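Long-range contacts in 2-aminomuconate 6-semialdehyde dehydrogenase (Burkholderia cenocepacia, PDB 4U3W), which probably oxidises 2-aminomuconate 6-semialdehyde to 2-aminomuconate with NAD+ as the hydride acceptor: residues Ile349-Arg354 with Asp386-Met391; Val107-Arg112 with Glu200-Ala205; Leu358-Leu363 with Ala402-Glu407. All coordinates share one frame; numbering follows the deposited sequence. Where two conformers were deposited one is given.

Interaction 1: residues Ile349-Arg354 with Asp386-Met391; sequences ISRGHR and DGAFVM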
ATOM      1  N   ILE A 349      15.619  39.610   3.376  1.00 26.54           N
ATOM      2  CA  ILE A 349      14.346  39.997   2.830  1.00 25.89           C
ATOM      3  C   ILE A 349      14.006  41.458   3.096  1.00 26.90           C
ATOM      4  O   ILE A 349      13.265  42.049   2.315  1.00 27.68           O
ATOM      5  CB  ILE A 349      13.183  39.087   3.393  1.00 32.08           C
ATOM      6  CG1 ILE A 349      11.898  39.300   2.616  1.00 29.61           C
ATOM      7  CG2 ILE A 349      13.015  39.261   4.924  1.00 26.13           C
ATOM      8  CD1 ILE A 349      12.055  38.888   1.133  1.00 32.28           C
ATOM      9  N   SER A 350      14.515  42.020   4.188  1.00 27.88           N
ATOM     10  CA  SER A 350      14.030  43.353   4.619  1.00 28.83           C
ATOM     11  C   SER A 350      15.017  43.962   5.586  1.00 29.69           C
ATOM     12  O   SER A 350      15.798  43.238   6.198  1.00 29.55           O
ATOM     13  CB  SER A 350      12.650  43.272   5.319  1.00 29.89           C
ATOM     14  OG  SER A 350      12.860  42.735   6.623  1.00 29.98           O
ATOM     15  N   ARG A 351      14.981  45.278   5.758  1.00 28.39           N
ATOM     16  CA  ARG A 351      15.921  45.865   6.707  1.00 34.66           C
ATOM     17  C   ARG A 351      15.573  45.515   8.153  1.00 35.05           C
ATOM     18  O   ARG A 351      16.462  45.401   8.990  1.00 36.64           O
ATOM     19  CB  ARG A 351      16.029  47.395   6.539  1.00 41.63           C
ATOM     20  CG  ARG A 351      17.022  47.705   5.408  1.00 46.36           C
ATOM     21  CD  ARG A 351      17.117  49.172   5.052  1.00 50.32           C
ATOM     22  NE  ARG A 351      17.997  49.897   5.967  1.00 53.24           N
ATOM     23  CZ  ARG A 351      19.291  50.150   5.761  1.00 55.39           C
ATOM     24  NH1 ARG A 351      19.905  49.735   4.659  1.00 50.90           N
ATOM     25  NH2 ARG A 351      19.979  50.860   6.659  1.00 58.67           N
ATOM     26  N   GLY A 352      14.287  45.329   8.425  1.00 34.07           N
ATOM     27  CA  GLY A 352      13.838  44.804   9.710  1.00 36.34           C
ATOM     28  C   GLY A 352      14.405  43.411   9.994  1.00 35.37           C
ATOM     29  O   GLY A 352      14.877  43.112  11.107  1.00 32.84           O
ATOM     30  N   HIS A 353      14.367  42.526   9.006  1.00 34.37           N
ATOM     31  CA  HIS A 353      14.956  41.221   9.266  1.00 34.43           C
ATOM     32  C   HIS A 353      16.456  41.335   9.454  1.00 35.80           C
ATOM     33  O   HIS A 353      17.050  40.664  10.301  1.00 37.14           O
ATOM     34  CB  HIS A 353      14.636  40.210   8.137  1.00 31.33           C
ATOM     35  CG  HIS A 353      15.133  38.829   8.429  1.00 34.37           C
ATOM     36  ND1 HIS A 353      14.773  38.136   9.567  1.00 35.73           N
ATOM     37  CD2 HIS A 353      15.930  37.988   7.715  1.00 32.88           C
ATOM     38  CE1 HIS A 353      15.363  36.952   9.567  1.00 34.44           C
ATOM     39  NE2 HIS A 353      16.060  36.834   8.450  1.00 30.97           N
ATOM     40  N   ARG A 354      17.098  42.160   8.646  1.00 34.90           N
ATOM     41  CA  ARG A 354      18.498  42.368   8.851  1.00 34.89           C
ATOM     42  C   ARG A 354      18.818  42.884  10.265  1.00 39.51           C
ATOM     43  O   ARG A 354      19.813  42.481  10.874  1.00 40.14           O
ATOM     44  CB  ARG A 354      19.036  43.338   7.826  1.00 37.35           C
ATOM     45  CG  ARG A 354      20.442  43.599   8.123  1.00 44.26           C
ATOM     46  CD  ARG A 354      21.105  44.328   7.064  1.00 45.20           C
ATOM     47  NE  ARG A 354      20.974  45.754   7.258  1.00 45.66           N
ATOM     48  CZ  ARG A 354      21.629  46.608   6.492  1.00 46.02           C
ATOM     49  NH1 ARG A 354      21.463  47.906   6.711  1.00 48.03           N
ATOM     50  NH2 ARG A 354      22.460  46.135   5.501  1.00 38.70           N
ATOM     51  N   ASP A 386      21.210  50.879   0.783  1.00 30.29           N
ATOM     52  CA  ASP A 386      19.859  51.150   1.291  1.00 30.69           C
ATOM     53  C   ASP A 386      19.020  49.862   1.339  1.00 30.38           C
ATOM     54  O   ASP A 386      17.866  49.882   1.817  1.00 28.32           O
ATOM     55  CB  ASP A 386      19.146  52.181   0.437  1.00 31.95           C
ATOM     56  CG  ASP A 386      19.840  53.559   0.515  1.00 37.51           C
ATOM     57  OD1 ASP A 386      20.597  53.794   1.484  1.00 39.43           O
ATOM     58  OD2 ASP A 386      19.600  54.385  -0.375  1.00 38.65           O
ATOM     59  N   GLY A 387      19.602  48.786   0.847  1.00 27.51           N
ATOM     60  CA  GLY A 387      19.008  47.447   0.910  1.00 27.85           C
ATOM     61  C   GLY A 387      19.363  46.716   2.206  1.00 29.14           C
ATOM     62  O   GLY A 387      19.655  47.346   3.261  1.00 27.30           O
ATOM     63  N   ALA A 388      19.330  45.383   2.152  1.00 28.86           N
ATOM     64  CA  ALA A 388      19.357  44.613   3.397  1.00 28.93           C
ATOM     65  C   ALA A 388      20.419  43.566   3.365  1.00 26.48           C
ATOM     66  O   ALA A 388      20.175  42.422   3.781  1.00 27.44           O
ATOM     67  CB  ALA A 388      17.954  43.950   3.670  1.00 32.70           C
ATOM     68  N   PHE A 389      21.612  43.923   2.869  1.00 26.70           N
ATOM     69  CA  PHE A 389      22.679  42.917   2.735  1.00 28.33           C
ATOM     70  C   PHE A 389      23.426  42.618   4.024  1.00 30.36           C
ATOM     71  O   PHE A 389      23.690  43.518   4.821  1.00 31.79           O
ATOM     72  CB  PHE A 389      23.730  43.353   1.685  1.00 29.09           C
ATOM     73  CG  PHE A 389      23.207  43.377   0.282  1.00 28.20           C
ATOM     74  CD1 PHE A 389      23.280  42.229  -0.510  1.00 27.46           C
ATOM     75  CD2 PHE A 389      22.614  44.530  -0.232  1.00 28.67           C
ATOM     76  CE1 PHE A 389      22.832  42.226  -1.817  1.00 25.11           C
ATOM     77  CE2 PHE A 389      22.128  44.541  -1.545  1.00 30.18           C
ATOM     78  CZ  PHE A 389      22.230  43.372  -2.338  1.00 27.94           C
ATOM     79  N   VAL A 390      23.793  41.354   4.202  1.00 27.41           N
ATOM     80  CA  VAL A 390      24.769  41.013   5.246  0.52 28.98           C
ATOM     81  C   VAL A 390      25.690  39.949   4.717  1.00 30.33           C
ATOM     82  O   VAL A 390      25.362  39.238   3.757  1.00 31.87           O
ATOM     83  CB  VAL A 390      24.150  40.491   6.560  0.52 29.60           C
ATOM     84  CG1 VAL A 390      23.176  41.518   7.178  0.52 29.56           C
ATOM     85  CG2 VAL A 390      23.440  39.174   6.312  0.52 27.65           C
ATOM     86  N   MET A 391      26.889  39.876   5.312  1.00 32.75           N
ATOM     87  CA  MET A 391      27.922  38.952   4.801  0.58 32.87           C
ATOM     88  C   MET A 391      27.735  37.535   5.355  1.00 33.12           C
ATOM     89  O   MET A 391      27.271  37.359   6.489  1.00 34.85           O
ATOM     90  CB  MET A 391      29.358  39.455   5.140  0.58 34.29           C
ATOM     91  CG  MET A 391      29.793  40.778   4.472  0.58 34.67           C
ATOM     92  SD  MET A 391      29.540  40.889   2.685  0.58 31.89           S
ATOM     93  CE  MET A 391      30.932  39.976   2.067  0.58 28.01           C
TER
HETATM   94  O   HOH W   1      22.689  46.812   2.451  1.00 29.91           O
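R354 crosses the loop, meeting A388 and V390 with its carbons and the carbonyls of G387 and F389 with its guanidinium. R354 CB and A388 CB are 4.3 Å apart. CG is anti to the backbone N (chi1 176°), which carries the chain outward from the helix to the loop. CG and CD then slide past V390 CG1; in the V390 conformer described here, R354 CD is 3.5 Å from V390 CG1. The bend at chi3 turns the guanidinium across the loop, with A388 CA and G387 O over one face. At the tip, R354 NH2 donates to F389 O (3.0 Å), which lies near the guanidinium plane. NH2 also gives a weak bond to a water that accepts from F389 N, so two polar groups of F389 are held by one nitrogen, one of them through water.

R351, three residues before R354, reaches G387. R351 NH1 donates to G387 O at 2.8 Å, in the carbonyl plane, but the hydrogen bond is bent, 131° at the hydrogen. D385 O is a second partner of NH1. The CB of A388 packs on S350 O at 3.4 Å, next to the first turn of the helix. There the OG of S350 accepts from H353 N at 2.8 Å. This is an N-cap serine opening helix 351-366, whose first turn holds the irregular loop before strand 393-396 through arginine-to-carbonyl bonds.

Interaction 2: residues Val107-Arg112 with Glu200-Ala205; sequences VADTGR and ETPSSA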
ATOM      1  N   VAL A 107      12.573  37.638  -8.291  1.00 28.14           N
ATOM      2  CA  VAL A 107      13.823  38.378  -8.088  1.00 30.01           C
ATOM      3  C   VAL A 107      13.581  39.788  -7.499  1.00 30.67           C
ATOM      4  O   VAL A 107      14.301  40.235  -6.574  1.00 29.53           O
ATOM      5  CB  VAL A 107      14.604  38.505  -9.431  1.00 29.41           C
ATOM      6  CG1 VAL A 107      15.769  39.416  -9.274  1.00 29.64           C
ATOM      7  CG2 VAL A 107      15.066  37.080  -9.908  1.00 31.47           C
ATOM      8  N   ALA A 108      12.578  40.487  -8.018  1.00 30.57           N
ATOM      9  CA  ALA A 108      12.337  41.869  -7.544  1.00 29.04           C
ATOM     10  C   ALA A 108      11.957  41.887  -6.058  1.00 28.53           C
ATOM     11  O   ALA A 108      12.463  42.727  -5.301  1.00 27.94           O
ATOM     12  CB  ALA A 108      11.250  42.541  -8.386  1.00 29.78           C
ATOM     13  N   ASP A 109      11.085  40.947  -5.637  1.00 26.97           N
ATOM     14  CA  ASP A 109      10.649  40.823  -4.243  1.00 29.18           C
ATOM     15  C   ASP A 109      11.740  40.346  -3.281  1.00 28.22           C
ATOM     16  O   ASP A 109      11.801  40.805  -2.136  1.00 31.97           O
ATOM     17  CB  ASP A 109       9.471  39.845  -4.144  1.00 31.29           C
ATOM     18  CG  ASP A 109       8.131  40.477  -4.514  1.00 31.54           C
ATOM     19  OD1 ASP A 109       8.081  41.643  -4.991  1.00 29.56           O
ATOM     20  OD2 ASP A 109       7.126  39.734  -4.401  1.00 29.01           O
ATOM     21  N   THR A 110      12.567  39.401  -3.712  1.00 28.21           N
ATOM     22  CA  THR A 110      13.502  38.760  -2.785  1.00 28.30           C
ATOM     23  C   THR A 110      14.985  39.090  -2.968  1.00 29.14           C
ATOM     24  O   THR A 110      15.752  38.846  -2.062  1.00 27.91           O
ATOM     25  CB  THR A 110      13.420  37.248  -2.867  1.00 30.26           C
ATOM     26  OG1 THR A 110      13.906  36.823  -4.157  1.00 29.04           O
ATOM     27  CG2 THR A 110      11.936  36.814  -2.635  1.00 26.68           C
ATOM     28  N   GLY A 111      15.385  39.642  -4.105  1.00 31.22           N
ATOM     29  CA  GLY A 111      16.801  39.915  -4.360  1.00 29.64           C
ATOM     30  C   GLY A 111      17.575  38.668  -4.761  1.00 27.50           C
ATOM     31  O   GLY A 111      18.785  38.705  -4.878  1.00 28.94           O
ATOM     32  N   ARG A 112      16.873  37.552  -4.978  1.00 27.38           N
ATOM     33  CA  ARG A 112      17.539  36.257  -5.181  1.00 32.11           C
ATOM     34  C   ARG A 112      18.306  36.262  -6.504  1.00 30.28           C
ATOM     35  O   ARG A 112      17.806  36.796  -7.474  1.00 30.72           O
ATOM     36  CB  ARG A 112      16.507  35.119  -5.196  1.00 31.75           C
ATOM     37  CG  ARG A 112      17.143  33.705  -5.067  1.00 50.08           C
ATOM     38  CD  ARG A 112      16.188  32.687  -4.412  1.00 54.08           C
ATOM     39  NE  ARG A 112      16.653  31.305  -4.595  1.00 60.85           N
ATOM     40  CZ  ARG A 112      17.690  30.776  -3.951  1.00 62.64           C
ATOM     41  NH1 ARG A 112      18.344  31.500  -3.065  1.00 64.57           N
ATOM     42  NH2 ARG A 112      18.068  29.528  -4.169  1.00 63.31           N
ATOM     43  N   GLU A 200       5.810  40.724   2.541  1.00 27.10           N
ATOM     44  CA  GLU A 200       7.090  41.061   1.920  1.00 29.67           C
ATOM     45  C   GLU A 200       7.201  40.638   0.455  1.00 29.28           C
ATOM     46  O   GLU A 200       8.046  41.192  -0.305  1.00 28.01           O
ATOM     47  CB  GLU A 200       8.263  40.378   2.660  1.00 31.09           C
ATOM     48  CG  GLU A 200       8.467  40.831   4.112  1.00 33.95           C
ATOM     49  CD  GLU A 200       8.962  42.283   4.205  1.00 41.25           C
ATOM     50  OE1 GLU A 200       9.417  42.874   3.190  1.00 41.98           O
ATOM     51  OE2 GLU A 200       8.898  42.826   5.310  1.00 45.28           O
ATOM     52  N   THR A 201       6.439  39.589   0.101  1.00 25.94           N
ATOM     53  CA  THR A 201       6.584  38.955  -1.216  1.00 25.09           C
ATOM     54  C   THR A 201       5.252  38.659  -1.888  1.00 25.82           C
ATOM     55  O   THR A 201       4.835  37.481  -2.063  1.00 26.38           O
ATOM     56  CB  THR A 201       7.462  37.623  -1.099  1.00 25.28           C
ATOM     57  OG1 THR A 201       6.842  36.709  -0.181  1.00 25.50           O
ATOM     58  CG2 THR A 201       8.863  37.975  -0.549  1.00 25.63           C
ATOM     59  N   PRO A 202       4.567  39.735  -2.322  1.00 24.72           N
ATOM     60  CA  PRO A 202       3.248  39.605  -2.936  1.00 26.12           C
ATOM     61  C   PRO A 202       3.241  39.307  -4.450  1.00 25.52           C
ATOM     62  O   PRO A 202       2.181  38.967  -4.966  1.00 27.33           O
ATOM     63  CB  PRO A 202       2.634  41.005  -2.692  1.00 24.75           C
ATOM     64  CG  PRO A 202       3.853  41.942  -2.749  1.00 24.70           C
ATOM     65  CD  PRO A 202       4.926  41.148  -2.040  1.00 24.88           C
ATOM     66  N   SER A 203       4.357  39.529  -5.150  1.00 24.27           N
ATOM     67  CA  SER A 203       4.301  39.688  -6.616  1.00 26.42           C
ATOM     68  C   SER A 203       4.076  38.393  -7.387  1.00 24.16           C
ATOM     69  O   SER A 203       3.212  38.357  -8.287  1.00 26.98           O
ATOM     70  CB  SER A 203       5.586  40.358  -7.150  1.00 25.69           C
ATOM     71  OG  SER A 203       5.742  41.610  -6.464  1.00 28.29           O
ATOM     72  N   SER A 204       4.854  37.342  -7.088  1.00 26.53           N
ATOM     73  CA  SER A 204       4.673  36.092  -7.832  1.00 25.24           C
ATOM     74  C   SER A 204       3.326  35.420  -7.522  1.00 24.53           C
ATOM     75  O   SER A 204       2.715  34.797  -8.417  1.00 25.11           O
ATOM     76  CB  SER A 204       5.852  35.118  -7.593  1.00 27.11           C
ATOM     77  OG  SER A 204       5.890  34.570  -6.277  1.00 28.85           O
ATOM     78  N   ALA A 205       2.830  35.550  -6.296  1.00 24.21           N
ATOM     79  CA  ALA A 205       1.468  35.040  -6.019  1.00 26.87           C
ATOM     80  C   ALA A 205       0.386  35.800  -6.826  1.00 27.31           C
ATOM     81  O   ALA A 205      -0.602  35.212  -7.278  1.00 25.55           O
ATOM     82  CB  ALA A 205       1.170  35.127  -4.497  1.00 24.58           C
TER
HETATM   83  O   HOH W   2       6.941  37.170  -5.041  1.00 27.95           O
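D109 OD2 is gripped by two donors, the backbone N of S203 and a water. S203 N donates to D109 OD2 at 2.9 Å along a nearly straight bond (160°), on the syn lone pair. The water donates to D109 OD2 at 2.6 Å. It accepts in turn from S204 N at 2.9 Å. The same oxygen is therefore tied to two successive backbone N-H groups, one directly and one through water. The other oxygen, D109 OD1, accepts from S203 OG at 2.8 Å, on its syn side and 20° out of the carboxylate plane. N41 ND2 is a further donor to OD1. Both carboxylate oxygens of this buried aspartate are thus satisfied.

The torsions of both residues suit the pairing. D109 CG is anti to its carbonyl carbon (chi1 -81°), and the carboxylate points at the first turn of the facing helix. S203 OG also sits beside its own backbone N, so N-H and hydroxyl address the two oxygens of one carboxylate. P202 has no N-H to offer; P202 CD packs on D109 OD2 at 3.5 Å. The first-turn N-H groups, together with the helix dipole, would probably favour the charged form of D109.

Apolar contact is small. The CG2 methyls of T110 and T201 meet at 3.9 Å, and P175 touches both threonines. T110 OG1 accepts from R112 N in an ST turn and is also bonded to E106 O. S204 OG is bonded to E106. E200 belongs to a magnesium site with L42. In effect, a carboxylate from the C-terminal turn of helix 99-110 binds the N-terminal N-H groups of helix 203-214, the helix of the beta-alpha-beta unit 192-196, 203-214, 222-224, in what is probably the coenzyme-binding domain.

Interaction 3: residues Leu358-Leu363 with Ala402-Glu407; sequences LSYFRL and ARCVRE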
ATOM      1  N   LEU A 358      21.540  41.099  12.597  1.00 38.95           N
ATOM      2  CA  LEU A 358      22.723  41.802  13.087  1.00 40.96           C
ATOM      3  C   LEU A 358      22.746  41.878  14.624  1.00 42.55           C
ATOM      4  O   LEU A 358      23.800  41.926  15.239  1.00 43.58           O
ATOM      5  CB  LEU A 358      22.819  43.205  12.462  1.00 43.42           C
ATOM      6  CG  LEU A 358      23.176  43.171  10.971  1.00 46.05           C
ATOM      7  CD1 LEU A 358      23.169  44.557  10.400  1.00 49.88           C
ATOM      8  CD2 LEU A 358      24.534  42.536  10.688  1.00 46.21           C
ATOM      9  N   SER A 359      21.571  41.841  15.234  1.00 43.06           N
ATOM     10  CA  SER A 359      21.468  41.752  16.682  1.00 45.28           C
ATOM     11  C   SER A 359      21.908  40.386  17.216  1.00 41.42           C
ATOM     12  O   SER A 359      22.497  40.276  18.304  1.00 38.63           O
ATOM     13  CB  SER A 359      20.029  42.032  17.120  1.00 47.89           C
ATOM     14  OG  SER A 359      19.923  41.850  18.508  1.00 52.05           O
ATOM     15  N   TYR A 360      21.617  39.318  16.477  1.00 42.23           N
ATOM     16  CA  TYR A 360      22.226  38.046  16.844  1.00 40.27           C
ATOM     17  C   TYR A 360      23.726  38.077  16.629  1.00 41.16           C
ATOM     18  O   TYR A 360      24.467  37.442  17.391  1.00 42.13           O
ATOM     19  CB  TYR A 360      21.634  36.876  16.048  1.00 36.86           C
ATOM     20  CG  TYR A 360      20.405  36.332  16.720  1.00 39.21           C
ATOM     21  CD1 TYR A 360      20.512  35.589  17.889  1.00 41.69           C
ATOM     22  CD2 TYR A 360      19.139  36.555  16.197  1.00 39.11           C
ATOM     23  CE1 TYR A 360      19.402  35.101  18.530  1.00 41.11           C
ATOM     24  CE2 TYR A 360      18.018  36.058  16.833  1.00 40.84           C
ATOM     25  CZ  TYR A 360      18.159  35.332  17.995  1.00 41.68           C
ATOM     26  OH  TYR A 360      17.053  34.815  18.638  1.00 42.51           O
ATOM     27  N   PHE A 361      24.188  38.785  15.599  1.00 39.99           N
ATOM     28  CA  PHE A 361      25.636  38.805  15.344  1.00 40.05           C
ATOM     29  C   PHE A 361      26.343  39.440  16.525  1.00 42.55           C
ATOM     30  O   PHE A 361      27.382  38.934  16.972  1.00 41.29           O
ATOM     31  CB  PHE A 361      25.984  39.561  14.063  1.00 39.99           C
ATOM     32  CG  PHE A 361      25.737  38.756  12.799  1.00 40.88           C
ATOM     33  CD1 PHE A 361      25.062  37.553  12.847  1.00 37.18           C
ATOM     34  CD2 PHE A 361      26.180  39.215  11.573  1.00 40.54           C
ATOM     35  CE1 PHE A 361      24.834  36.843  11.697  1.00 35.82           C
ATOM     36  CE2 PHE A 361      25.971  38.508  10.445  1.00 36.30           C
ATOM     37  CZ  PHE A 361      25.290  37.323  10.499  1.00 35.36           C
ATOM     38  N   ARG A 362      25.755  40.523  17.058  1.00 43.16           N
ATOM     39  CA  ARG A 362      26.295  41.149  18.253  1.00 43.84           C
ATOM     40  C   ARG A 362      26.177  40.221  19.466  1.00 44.14           C
ATOM     41  O   ARG A 362      27.100  40.135  20.281  1.00 43.21           O
ATOM     42  CB  ARG A 362      25.598  42.510  18.544  1.00 46.38           C
ATOM     43  CG  ARG A 362      25.889  43.584  17.497  1.00 46.17           C
ATOM     44  CD  ARG A 362      25.413  45.003  17.905  1.00 55.97           C
ATOM     45  NE  ARG A 362      23.970  45.120  18.108  1.00 54.08           N
ATOM     46  CZ  ARG A 362      23.081  45.269  17.123  1.00 53.60           C
ATOM     47  NH1 ARG A 362      23.477  45.291  15.851  1.00 52.22           N
ATOM     48  NH2 ARG A 362      21.786  45.387  17.413  1.00 54.27           N
ATOM     49  N   LEU A 363      25.049  39.522  19.606  1.00 45.51           N
ATOM     50  CA  LEU A 363      24.910  38.583  20.733  1.00 47.31           C
ATOM     51  C   LEU A 363      25.961  37.453  20.719  1.00 47.01           C
ATOM     52  O   LEU A 363      26.496  37.106  21.779  1.00 45.92           O
ATOM     53  CB  LEU A 363      23.506  37.975  20.754  1.00 46.08           C
ATOM     54  CG  LEU A 363      23.279  36.950  21.857  1.00 48.93           C
ATOM     55  CD1 LEU A 363      23.464  37.550  23.240  1.00 52.22           C
ATOM     56  CD2 LEU A 363      21.942  36.247  21.727  1.00 49.97           C
ATOM     57  N   ALA A 402      24.613  27.994  24.404  1.00 49.76           N
ATOM     58  CA  ALA A 402      24.552  29.412  24.008  1.00 49.19           C
ATOM     59  C   ALA A 402      23.282  29.715  23.196  1.00 45.75           C
ATOM     60  O   ALA A 402      22.791  28.860  22.440  1.00 42.15           O
ATOM     61  CB  ALA A 402      25.784  29.809  23.220  1.00 49.16           C
ATOM     62  N   ARG A 403      22.725  30.924  23.393  1.00 45.42           N
ATOM     63  CA  ARG A 403      21.519  31.310  22.660  1.00 43.42           C
ATOM     64  C   ARG A 403      21.783  31.281  21.138  1.00 43.15           C
ATOM     65  O   ARG A 403      20.914  30.909  20.354  1.00 46.24           O
ATOM     66  CB  ARG A 403      21.006  32.690  23.108  1.00 43.86           C
ATOM     67  CG  ARG A 403      20.599  32.760  24.595  1.00 47.49           C
ATOM     68  CD  ARG A 403      20.081  34.173  24.951  1.00 51.27           C
ATOM     69  NE  ARG A 403      19.087  34.542  23.949  1.00 53.17           N
ATOM     70  CZ  ARG A 403      18.767  35.785  23.614  1.00 52.51           C
ATOM     71  NH1 ARG A 403      19.357  36.817  24.190  1.00 52.21           N
ATOM     72  NH2 ARG A 403      17.858  35.980  22.685  1.00 52.12           N
ATOM     73  N   CYS A 404      22.982  31.656  20.722  1.00 41.89           N
ATOM     74  CA  CYS A 404      23.250  31.757  19.290  1.00 40.55           C
ATOM     75  C   CYS A 404      23.373  30.418  18.589  1.00 36.56           C
ATOM     76  O   CYS A 404      23.340  30.402  17.358  1.00 36.67           O
ATOM     77  CB  CYS A 404      24.518  32.592  19.027  1.00 44.56           C
ATOM     78  SG  CYS A 404      24.149  34.396  19.254  1.00 45.64           S
ATOM     79  N   VAL A 405      23.518  29.324  19.342  1.00 34.29           N
ATOM     80  CA  VAL A 405      23.493  28.002  18.735  1.00 38.09           C
ATOM     81  C   VAL A 405      22.188  27.277  19.080  1.00 41.23           C
ATOM     82  O   VAL A 405      22.018  26.136  18.656  1.00 41.99           O
ATOM     83  CB  VAL A 405      24.685  27.107  19.162  1.00 41.64           C
ATOM     84  CG1 VAL A 405      25.972  27.807  18.866  1.00 45.02           C
ATOM     85  CG2 VAL A 405      24.647  26.747  20.653  1.00 43.16           C
ATOM     86  N   ARG A 406      21.279  27.916  19.835  1.00 43.17           N
ATOM     87  CA  ARG A 406      19.979  27.282  20.117  1.00 42.28           C
ATOM     88  C   ARG A 406      18.821  27.977  19.379  1.00 39.13           C
ATOM     89  O   ARG A 406      17.867  27.306  18.923  1.00 39.83           O
ATOM     90  CB  ARG A 406      19.690  27.225  21.623  1.00 45.54           C
ATOM     91  CG  ARG A 406      20.679  26.374  22.404  1.00 47.79           C
ATOM     92  CD  ARG A 406      20.212  26.102  23.855  1.00 50.08           C
ATOM     93  NE  ARG A 406      19.225  25.014  23.935  1.00 49.24           N
ATOM     94  CZ  ARG A 406      19.530  23.713  23.913  1.00 52.45           C
ATOM     95  NH1 ARG A 406      20.800  23.302  23.816  1.00 50.72           N
ATOM     96  NH2 ARG A 406      18.560  22.802  23.993  1.00 54.66           N
ATOM     97  N   GLU A 407      18.898  29.289  19.219  1.00 36.80           N
ATOM     98  CA  GLU A 407      17.766  30.028  18.649  1.00 37.56           C
ATOM     99  C   GLU A 407      17.885  30.191  17.128  1.00 37.29           C
ATOM    100  O   GLU A 407      18.967  30.453  16.581  1.00 36.78           O
ATOM    101  CB  GLU A 407      17.635  31.380  19.331  1.00 37.52           C
ATOM    102  CG  GLU A 407      17.332  31.242  20.822  1.00 42.08           C
ATOM    103  CD  GLU A 407      17.462  32.546  21.624  1.00 44.95           C
ATOM    104  OE1 GLU A 407      17.475  33.650  21.030  1.00 46.11           O
ATOM    105  OE2 GLU A 407      17.518  32.446  22.874  1.00 47.38           O
TER
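The polar part of the contact centres on the carboxylate of E407. Y360 OH donates to E407 OE1 at 2.7 Å, on the anti lone pair of that oxygen. OE1 lies at the edge of the tyrosine ring, in its plane, while ring and carboxylate planes stand 82° apart. R403 holds the carboxylate from another direction, side-on. R403 NE donates to E407 OE2 at 2.8 Å, almost straight (169°), and R403 NH2 donates to the syn lone pair of E407 OE1 at 2.9 Å. OE1 therefore has two donors on its two lone pairs, and this salt bridge fixes the carboxylate that receives the tyrosine.

The contact joins helix 351-366 to the short, weakly bonded helix 403-406, which leads toward strand 413-419 of the seven-stranded sheet. That sheet probably belongs to the catalytic domain of the aldehyde dehydrogenase fold. E367, just past the end of the longer helix, accepts from the backbone N of both R403 and C404.

The remaining contacts are made by sulfur and carbon. C404 SG stands at the edge of the Y360 ring, 5.4 Å from its centroid, a sulfur-aromatic contact. C404 SG also packs on L363 CG at 3.7 Å. L363 turns its CD2 branch (chi2 61°) over one face of the R403 guanidinium, toward the rim; L363 CD2 is nearest R403 NH1, at 3.6 Å. L363 and R403 cross at about a right angle.

Read from the N terminus, interaction 2 closes first. It joins the end of helix 99-110 to the start of helix 203-214, across an 87-residue span. Interaction 1 opens later, at 349-354, and closes at 386-391. Interaction 3 starts at 358-363, before interaction 1 has closed, and ends at 402-407. Their segments alternate, so the two contacts cross. Both use helix 351-366, and V390 packs on L358 between them. Together they fix the connections before strand 393-396 and before strand 413-419. Interactions 1 and 2 are in series but touch: I349 packs on E200, T201 and D109, joining this region to the helix ends of interaction 2. Interactions 2 and 3 do not meet; their nearest atoms are about 15 Å apart.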